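Local coordinates for protein NAD(+) phosphorylase MbcT (PDB 6FKG) that degrades NAD+ by phosphorolysis as the toxin of a type II toxin-antitoxin pair, killing the mycobacterial cell unless its cognate antitoxin MbcA blocks the active site, at residues B[11-16]-B[111-116]; B[102-107]-B[129-134]; B[142-145]-B[150-153]. One frame throughout, in Å; residues are numbered along the deposited sequence.

Interaction 1: residues B[11-16]-B[111-116]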
loop_
_atom_site.group_PDB
_atom_site.type_symbol
_atom_site.label_atom_id
_atom_site.label_comp_id
_atom_site.label_asym_id
_atom_site.label_seq_id
_atom_site.Cartn_x
_atom_site.Cartn_y
_atom_site.Cartn_z
ATOM N N GLN B 11 -15.760 34.334 -5.973
ATOM C CA GLN B 11 -16.232 35.498 -6.715
ATOM C C GLN B 11 -17.503 36.055 -6.092
ATOM O O GLN B 11 -17.649 37.270 -5.930
ATOM C CB GLN B 11 -16.486 35.149 -8.182
ATOM C CG GLN B 11 -16.587 36.368 -9.091
ATOM C CD GLN B 11 -15.220 36.945 -9.454
ATOM O OE1 GLN B 11 -14.181 36.354 -9.155
ATOM N NE2 GLN B 11 -15.222 38.100 -10.114
ATOM N N ARG B 12 -18.421 35.163 -5.738
ATOM C CA ARG B 12 -19.694 35.586 -5.166
ATOM C C ARG B 12 -19.484 36.276 -3.830
ATOM O O ARG B 12 -20.108 37.295 -3.551
ATOM C CB ARG B 12 -20.637 34.396 -5.001
ATOM C CG ARG B 12 -21.187 33.874 -6.306
ATOM C CD ARG B 12 -21.704 35.015 -7.159
ATOM N NE ARG B 12 -22.815 34.595 -8.002
ATOM C CZ ARG B 12 -24.047 34.371 -7.556
ATOM N NH1 ARG B 12 -24.330 34.523 -6.267
ATOM N NH2 ARG B 12 -24.994 33.990 -8.399
ATOM N N ILE B 13 -18.607 35.722 -3.000
ATOM C CA ILE B 13 -18.358 36.313 -1.692
ATOM C C ILE B 13 -17.685 37.680 -1.840
ATOM O O ILE B 13 -18.057 38.642 -1.160
ATOM C CB ILE B 13 -17.519 35.360 -0.812
ATOM C CG1 ILE B 13 -18.403 34.180 -0.375
ATOM C CG2 ILE B 13 -16.960 36.095 0.409
ATOM C CD1 ILE B 13 -17.662 33.039 0.255
ATOM N N ASP B 14 -16.713 37.780 -2.740
ATOM C CA ASP B 14 -16.091 39.075 -3.034
ATOM C C ASP B 14 -17.129 40.112 -3.464
ATOM O O ASP B 14 -17.070 41.275 -3.051
ATOM C CB ASP B 14 -15.026 38.929 -4.127
ATOM C CG ASP B 14 -14.396 40.262 -4.515
ATOM O OD1 ASP B 14 -13.447 40.699 -3.839
ATOM O OD2 ASP B 14 -14.854 40.880 -5.497
ATOM N N ALA B 15 -18.075 39.685 -4.301
ATOM C CA ALA B 15 -19.144 40.563 -4.779
ATOM C C ALA B 15 -20.012 41.055 -3.630
ATOM O O ALA B 15 -20.469 42.196 -3.645
ATOM C CB ALA B 15 -20.000 39.845 -5.813
ATOM N N ARG B 16 -20.252 40.196 -2.640
ATOM C CA ARG B 16 -21.005 40.608 -1.452
ATOM C C ARG B 16 -20.254 41.696 -0.694
ATOM O O ARG B 16 -20.854 42.639 -0.178
ATOM C CB ARG B 16 -21.261 39.430 -0.506
ATOM C CG ARG B 16 -22.034 38.264 -1.092
ATOM C CD ARG B 16 -23.463 38.642 -1.410
ATOM N NE ARG B 16 -24.171 39.211 -0.264
ATOM C CZ ARG B 16 -25.425 39.649 -0.322
ATOM N NH1 ARG B 16 -26.096 39.568 -1.462
ATOM N NH2 ARG B 16 -26.010 40.165 0.753
ATOM N N GLU B 111 -28.539 32.956 0.753
ATOM C CA GLU B 111 -28.917 32.370 -0.531
ATOM C C GLU B 111 -27.855 32.643 -1.600
ATOM O O GLU B 111 -27.575 31.791 -2.451
ATOM C CB GLU B 111 -30.275 32.907 -0.984
ATOM C CG GLU B 111 -30.681 32.476 -2.390
ATOM C CD GLU B 111 -30.637 30.969 -2.587
ATOM O OE1 GLU B 111 -31.117 30.234 -1.696
ATOM O OE2 GLU B 111 -30.124 30.521 -3.635
ATOM N N ALA B 112 -27.259 33.828 -1.547
ATOM C CA ALA B 112 -26.250 34.221 -2.523
ATOM C C ALA B 112 -24.995 33.354 -2.440
ATOM O O ALA B 112 -24.297 33.180 -3.444
ATOM C CB ALA B 112 -25.889 35.690 -2.342
ATOM N N VAL B 113 -24.696 32.805 -1.258
ATOM C CA VAL B 113 -23.519 31.938 -1.136
ATOM C C VAL B 113 -23.879 30.447 -0.996
ATOM O O VAL B 113 -23.025 29.627 -0.670
ATOM C CB VAL B 113 -22.608 32.372 0.054
ATOM C CG1 VAL B 113 -22.132 33.810 -0.153
ATOM C CG2 VAL B 113 -23.316 32.228 1.411
ATOM N N GLY B 114 -25.143 30.106 -1.237
ATOM C CA GLY B 114 -25.560 28.716 -1.301
ATOM C C GLY B 114 -25.850 28.026 0.022
ATOM O O GLY B 114 -25.884 26.796 0.082
ATOM N N LEU B 115 -26.070 28.801 1.079
ATOM C CA LEU B 115 -26.332 28.220 2.395
ATOM C C LEU B 115 -27.805 28.287 2.772
ATOM O O LEU B 115 -28.517 29.201 2.368
ATOM C CB LEU B 115 -25.519 28.925 3.478
ATOM C CG LEU B 115 -23.998 28.870 3.370
ATOM C CD1 LEU B 115 -23.393 29.724 4.476
ATOM C CD2 LEU B 115 -23.512 27.430 3.430
ATOM N N GLU B 116 -28.247 27.313 3.558
ATOM C CA GLU B 116 -29.611 27.285 4.077
ATOM C C GLU B 116 -29.539 26.867 5.533
ATOM O O GLU B 116 -28.453 26.601 6.043
ATOM C CB GLU B 116 -30.497 26.337 3.272
ATOM C CG GLU B 116 -30.752 26.809 1.847
ATOM C CD GLU B 116 -31.945 26.127 1.198
ATOM O OE1 GLU B 116 -32.306 25.009 1.624
ATOM O OE2 GLU B 116 -32.529 26.719 0.264
#

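Interaction 2: residues B[102-107]-B[129-134]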
loop_
_atom_site.group_PDB
_atom_site.type_symbol
_atom_site.label_atom_id
_atom_site.label_comp_id
_atom_site.label_asym_id
_atom_site.label_seq_id
_atom_site.Cartn_x
_atom_site.Cartn_y
_atom_site.Cartn_z
ATOM N N LEU B 102 -18.057 39.657 6.401
ATOM C CA LEU B 102 -19.071 39.157 5.488
ATOM C C LEU B 102 -20.395 39.028 6.244
ATOM O O LEU B 102 -20.483 38.279 7.217
ATOM C CB LEU B 102 -18.653 37.806 4.908
ATOM C CG LEU B 102 -19.639 37.178 3.915
ATOM C CD1 LEU B 102 -19.752 38.005 2.636
ATOM C CD2 LEU B 102 -19.180 35.759 3.605
ATOM N N ASP B 103 -21.419 39.759 5.810
ATOM C CA ASP B 103 -22.691 39.767 6.534
ATOM C C ASP B 103 -23.642 38.699 6.019
ATOM O O ASP B 103 -24.265 38.876 4.983
ATOM C CB ASP B 103 -23.367 41.138 6.429
ATOM C CG ASP B 103 -24.643 41.228 7.250
ATOM O OD1 ASP B 103 -24.974 40.275 7.992
ATOM O OD2 ASP B 103 -25.313 42.269 7.160
ATOM N N LEU B 104 -23.777 37.610 6.770
ATOM C CA LEU B 104 -24.676 36.528 6.378
ATOM C C LEU B 104 -25.908 36.465 7.287
ATOM O O LEU B 104 -26.533 35.412 7.417
ATOM C CB LEU B 104 -23.937 35.181 6.409
ATOM C CG LEU B 104 -22.714 35.088 5.494
ATOM C CD1 LEU B 104 -22.076 33.689 5.559
ATOM C CD2 LEU B 104 -23.076 35.455 4.062
ATOM N N THR B 105 -26.259 37.587 7.910
ATOM C CA THR B 105 -27.414 37.600 8.808
ATOM C C THR B 105 -28.727 37.703 8.044
ATOM O O THR B 105 -29.789 37.432 8.605
ATOM C CB THR B 105 -27.323 38.746 9.843
ATOM O OG1 THR B 105 -27.269 40.003 9.163
ATOM C CG2 THR B 105 -26.062 38.568 10.718
ATOM N N THR B 106 -28.671 38.072 6.766
ATOM C CA THR B 106 -29.894 38.144 5.966
ATOM C C THR B 106 -30.060 36.872 5.138
ATOM O O THR B 106 -29.074 36.238 4.764
ATOM C CB THR B 106 -29.897 39.365 5.025
ATOM O OG1 THR B 106 -28.891 39.201 4.019
ATOM C CG2 THR B 106 -29.625 40.644 5.813
ATOM N N PRO B 107 -31.313 36.483 4.860
ATOM C CA PRO B 107 -31.556 35.311 4.012
ATOM C C PRO B 107 -31.077 35.522 2.576
ATOM O O PRO B 107 -30.620 34.569 1.942
ATOM C CB PRO B 107 -33.080 35.148 4.072
ATOM C CG PRO B 107 -33.587 36.507 4.403
ATOM C CD PRO B 107 -32.572 37.081 5.337
ATOM N N GLN B 129 -18.049 25.876 6.322
ATOM C CA GLN B 129 -16.582 25.937 6.375
ATOM C C GLN B 129 -15.988 26.466 5.076
ATOM O O GLN B 129 -15.024 27.227 5.092
ATOM C CB GLN B 129 -15.998 24.561 6.693
ATOM C CG GLN B 129 -16.217 24.139 8.142
ATOM C CD GLN B 129 -15.663 22.759 8.432
ATOM O OE1 GLN B 129 -15.790 21.846 7.617
ATOM N NE2 GLN B 129 -15.029 22.605 9.588
ATOM N N ALA B 130 -16.561 26.067 3.946
ATOM C CA ALA B 130 -16.080 26.559 2.662
ATOM C C ALA B 130 -16.283 28.064 2.569
ATOM O O ALA B 130 -15.429 28.786 2.049
ATOM C CB ALA B 130 -16.784 25.858 1.518
ATOM N N VAL B 131 -17.414 28.537 3.088
ATOM C CA VAL B 131 -17.704 29.965 3.062
ATOM C C VAL B 131 -16.742 30.739 3.979
ATOM O O VAL B 131 -16.195 31.779 3.579
ATOM C CB VAL B 131 -19.184 30.240 3.455
ATOM C CG1 VAL B 131 -19.426 31.723 3.650
ATOM C CG2 VAL B 131 -20.125 29.687 2.383
ATOM N N GLY B 132 -16.522 30.242 5.195
ATOM C CA GLY B 132 -15.564 30.877 6.100
ATOM C C GLY B 132 -14.159 30.849 5.517
ATOM O O GLY B 132 -13.414 31.827 5.609
ATOM N N HIS B 133 -13.792 29.730 4.902
ATOM C CA HIS B 133 -12.491 29.617 4.251
ATOM C C HIS B 133 -12.321 30.710 3.197
ATOM O O HIS B 133 -11.298 31.387 3.145
ATOM C CB HIS B 133 -12.344 28.246 3.611
ATOM C CG HIS B 133 -10.996 27.989 3.011
ATOM N ND1 HIS B 133 -10.756 26.928 2.163
ATOM C CD2 HIS B 133 -9.810 28.627 3.158
ATOM C CE1 HIS B 133 -9.484 26.934 1.799
ATOM N NE2 HIS B 133 -8.891 27.961 2.385
ATOM N N ALA B 134 -13.331 30.882 2.356
ATOM C CA ALA B 134 -13.247 31.866 1.275
ATOM C C ALA B 134 -13.172 33.297 1.815
ATOM O O ALA B 134 -12.430 34.120 1.283
ATOM C CB ALA B 134 -14.437 31.717 0.332
#

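Interaction 3: residues B[142-145]-B[150-153]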
loop_
_atom_site.group_PDB
_atom_site.type_symbol
_atom_site.label_atom_id
_atom_site.label_comp_id
_atom_site.label_asym_id
_atom_site.label_seq_id
_atom_site.Cartn_x
_atom_site.Cartn_y
_atom_site.Cartn_z
ATOM N N GLY B 142 -13.796 38.723 9.199
ATOM C CA GLY B 142 -14.615 37.702 9.813
ATOM C C GLY B 142 -15.939 37.514 9.117
ATOM O O GLY B 142 -16.174 38.052 8.034
ATOM N N VAL B 143 -16.812 36.740 9.748
ATOM C CA VAL B 143 -18.115 36.461 9.167
ATOM C C VAL B 143 -19.183 36.648 10.242
ATOM O O VAL B 143 -19.047 36.140 11.360
ATOM C CB VAL B 143 -18.199 35.029 8.597
ATOM C CG1 VAL B 143 -19.546 34.819 7.883
ATOM C CG2 VAL B 143 -17.014 34.743 7.628
ATOM N N LEU B 144 -20.232 37.387 9.898
ATOM C CA LEU B 144 -21.347 37.596 10.799
ATOM C C LEU B 144 -22.453 36.652 10.374
ATOM O O LEU B 144 -22.881 36.656 9.208
ATOM C CB LEU B 144 -21.812 39.049 10.762
ATOM C CG LEU B 144 -22.654 39.572 11.918
ATOM C CD1 LEU B 144 -21.787 39.662 13.172
ATOM C CD2 LEU B 144 -23.209 40.929 11.523
ATOM N N VAL B 145 -22.901 35.832 11.317
ATOM C CA VAL B 145 -23.702 34.670 10.984
ATOM C C VAL B 145 -24.928 34.607 11.863
ATOM O O VAL B 145 -24.937 35.157 12.962
ATOM C CB VAL B 145 -22.884 33.355 11.150
ATOM C CG1 VAL B 145 -21.657 33.355 10.243
ATOM C CG2 VAL B 145 -22.452 33.149 12.626
ATOM N N GLY B 150 -29.262 34.133 18.512
ATOM C CA GLY B 150 -29.097 35.512 18.063
ATOM C C GLY B 150 -28.115 35.614 16.903
ATOM O O GLY B 150 -28.283 34.937 15.890
ATOM N N VAL B 151 -27.078 36.435 17.048
ATOM C CA VAL B 151 -26.083 36.605 15.977
ATOM C C VAL B 151 -24.699 36.157 16.434
ATOM O O VAL B 151 -24.293 36.426 17.562
ATOM C CB VAL B 151 -26.034 38.070 15.496
ATOM C CG1 VAL B 151 -24.906 38.268 14.492
ATOM C CG2 VAL B 151 -27.372 38.447 14.879
ATOM N N GLY B 152 -23.996 35.433 15.570
ATOM C CA GLY B 152 -22.636 35.004 15.849
ATOM C C GLY B 152 -21.618 35.757 15.020
ATOM O O GLY B 152 -21.917 36.257 13.930
ATOM N N LEU B 153 -20.412 35.866 15.562
ATOM C CA LEU B 153 -19.298 36.463 14.849
ATOM C C LEU B 153 -18.135 35.489 14.867
ATOM O O LEU B 153 -17.724 35.019 15.930
ATOM C CB LEU B 153 -18.885 37.788 15.487
ATOM C CG LEU B 153 -17.583 38.391 14.956
ATOM C CD1 LEU B 153 -17.679 38.683 13.457
ATOM C CD2 LEU B 153 -17.220 39.641 15.749
#

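Interaction 1: residues B[11-16]-B[111-116]
With CG beside the backbone N in both arginines (chi1 -72° in R12, -59° in R16) and the chains bent again at chi2 and chi3, R12 and R16, one helical turn apart, bring their ends to A112 on the facing segment. The contact sets the last turn and a half of the N-terminal helix 7-16 against the Schellman motif that closes helix 107-112. In that motif G114 takes the positive-phi C-prime position, its N bonded to E111 O at 3.2 Å and L115 N to R110 O; A112 faces the N-terminal helix, and V113 reaches it with CG1. R16 lays its aliphatic part on the alanine, CD lying 3.9 Å from A112 CB. Beneath the arginines, I13 and V113 cross at about a right angle in the buried part of the contact, joined through I13 CG1 and V113 CG1 at 3.8 Å; I13 also packs on L102, V131 and A134. A neighbouring MbcA chain also binds here, its R39 in a salt bridge with E111 and its Q48 hydrogen-bonded to G114 O. R12 NH1 comes within 3.1 Å of A112 O, but the angle is too poor for a hydrogen bond.

Interaction 2: residues B[102-107]-B[129-134]
A single methyl group carries this entire contact: V131 CG1, on helix 126-137, meets both L102 and L104, and no polar bond joins the two segments. The valine places CG1 anti to its own backbone N (chi1 171°), directing that methyl at the end of strand 89-103. L104 and V131 reach toward each other tip to tip, with L104 CD1 3.8 Å from V131 CG1, whereas L102 crosses the valine at about a right angle and touches it through CD2, 4.0 Å from the same CG1. All three residues are buried, and the contact is a small apolar bridge from the helix to the end of the strand and the loop that follows. Between the two leucines D103 carries its side chain away from the helix and makes an Asx turn. Its OD1 accepts twice from T105: from OG1 at 2.6 Å on the syn lone pair, and from N at 3.0 Å, a bond that arrives 38° out of the carboxylate plane. Two bonds thus meet on one oxygen, and T106 then caps helix 107-112 by a bond from A109 N to its OG1. R16 of helix 7-16 packs on L102, W48 on L104 and P47 of a neighbouring MbcA chain on V131, while strand 89-103 pairs in parallel with strand 142-147 through backbone hydrogen bonds of L102 and L104.

Interaction 3: residues B[142-145]-B[150-153]
Two adjacent strands of the central mixed sheet, 142-147 and 150-156, pair here as the arms of an antiparallel beta hairpin, buried near the middle of the chain. Their short axes come within 4.7 Å, and their directions differ by 169°. V145 and G152 form the hydrogen-bonded pair: V145 N donates to G152 O and G152 N donates to V145 O, each at 2.8 Å and nearly straight, with N-H...O angles of 168° and 163°. L144 and L153 form the adjoining non-hydrogen-bonded pair, where CA-H...O contacts take over, from L153 CA to V143 O and from L144 CA to G152 O.

The side chains divide between two faces. On one, L144 lies over the neighbouring strand: its CG is 3.7 Å from V151 CG1, the two side chains meeting at a slant, and its CD1 is 4.2 Å from L153 CB. CG of L144 stands anti to the backbone N, a setting that lays the isobutyl group over the hairpin partner. W21 of strand 19-30 touches both L144 and L153 on this face. On the other face V145 CG2 lies against the backbone of G152, which has no side chain on this face, and comes within 3.4 Å of G152 O. W48, from a loop, packs on V145.

Beyond the hairpin, L144 is bonded through its backbone to L102 and L104, and V151 N bonds to D61 OD1. Strand 142-147 lies parallel beside strand 89-103, and strand 150-156 pairs antiparallel with 56-60, making this a two-stranded antiparallel hairpin within the mixed sheet of the RES domain, a member of the ADP-ribosyl clan.

The three contacts run from the periphery inward. Interaction 1 is only partly buried and faces MbcA, mixing arginine chains with a small apolar patch. Interaction 2 is fully buried and purely apolar across its segments. Interactions 1 and 2 touch, L115 CD1 lying 3.9 Å from V131 CG2, and helix 107-112 follows strand 89-103 in the chain. Interaction 3 lies deepest, its centre about 6 Å from that of the chain, and relies on backbone hydrogen bonds. It shares the sheet with interaction 2, since strands 89-103 and 142-147 are neighbours, but its nearest atoms stay about 7 Å from interaction 1.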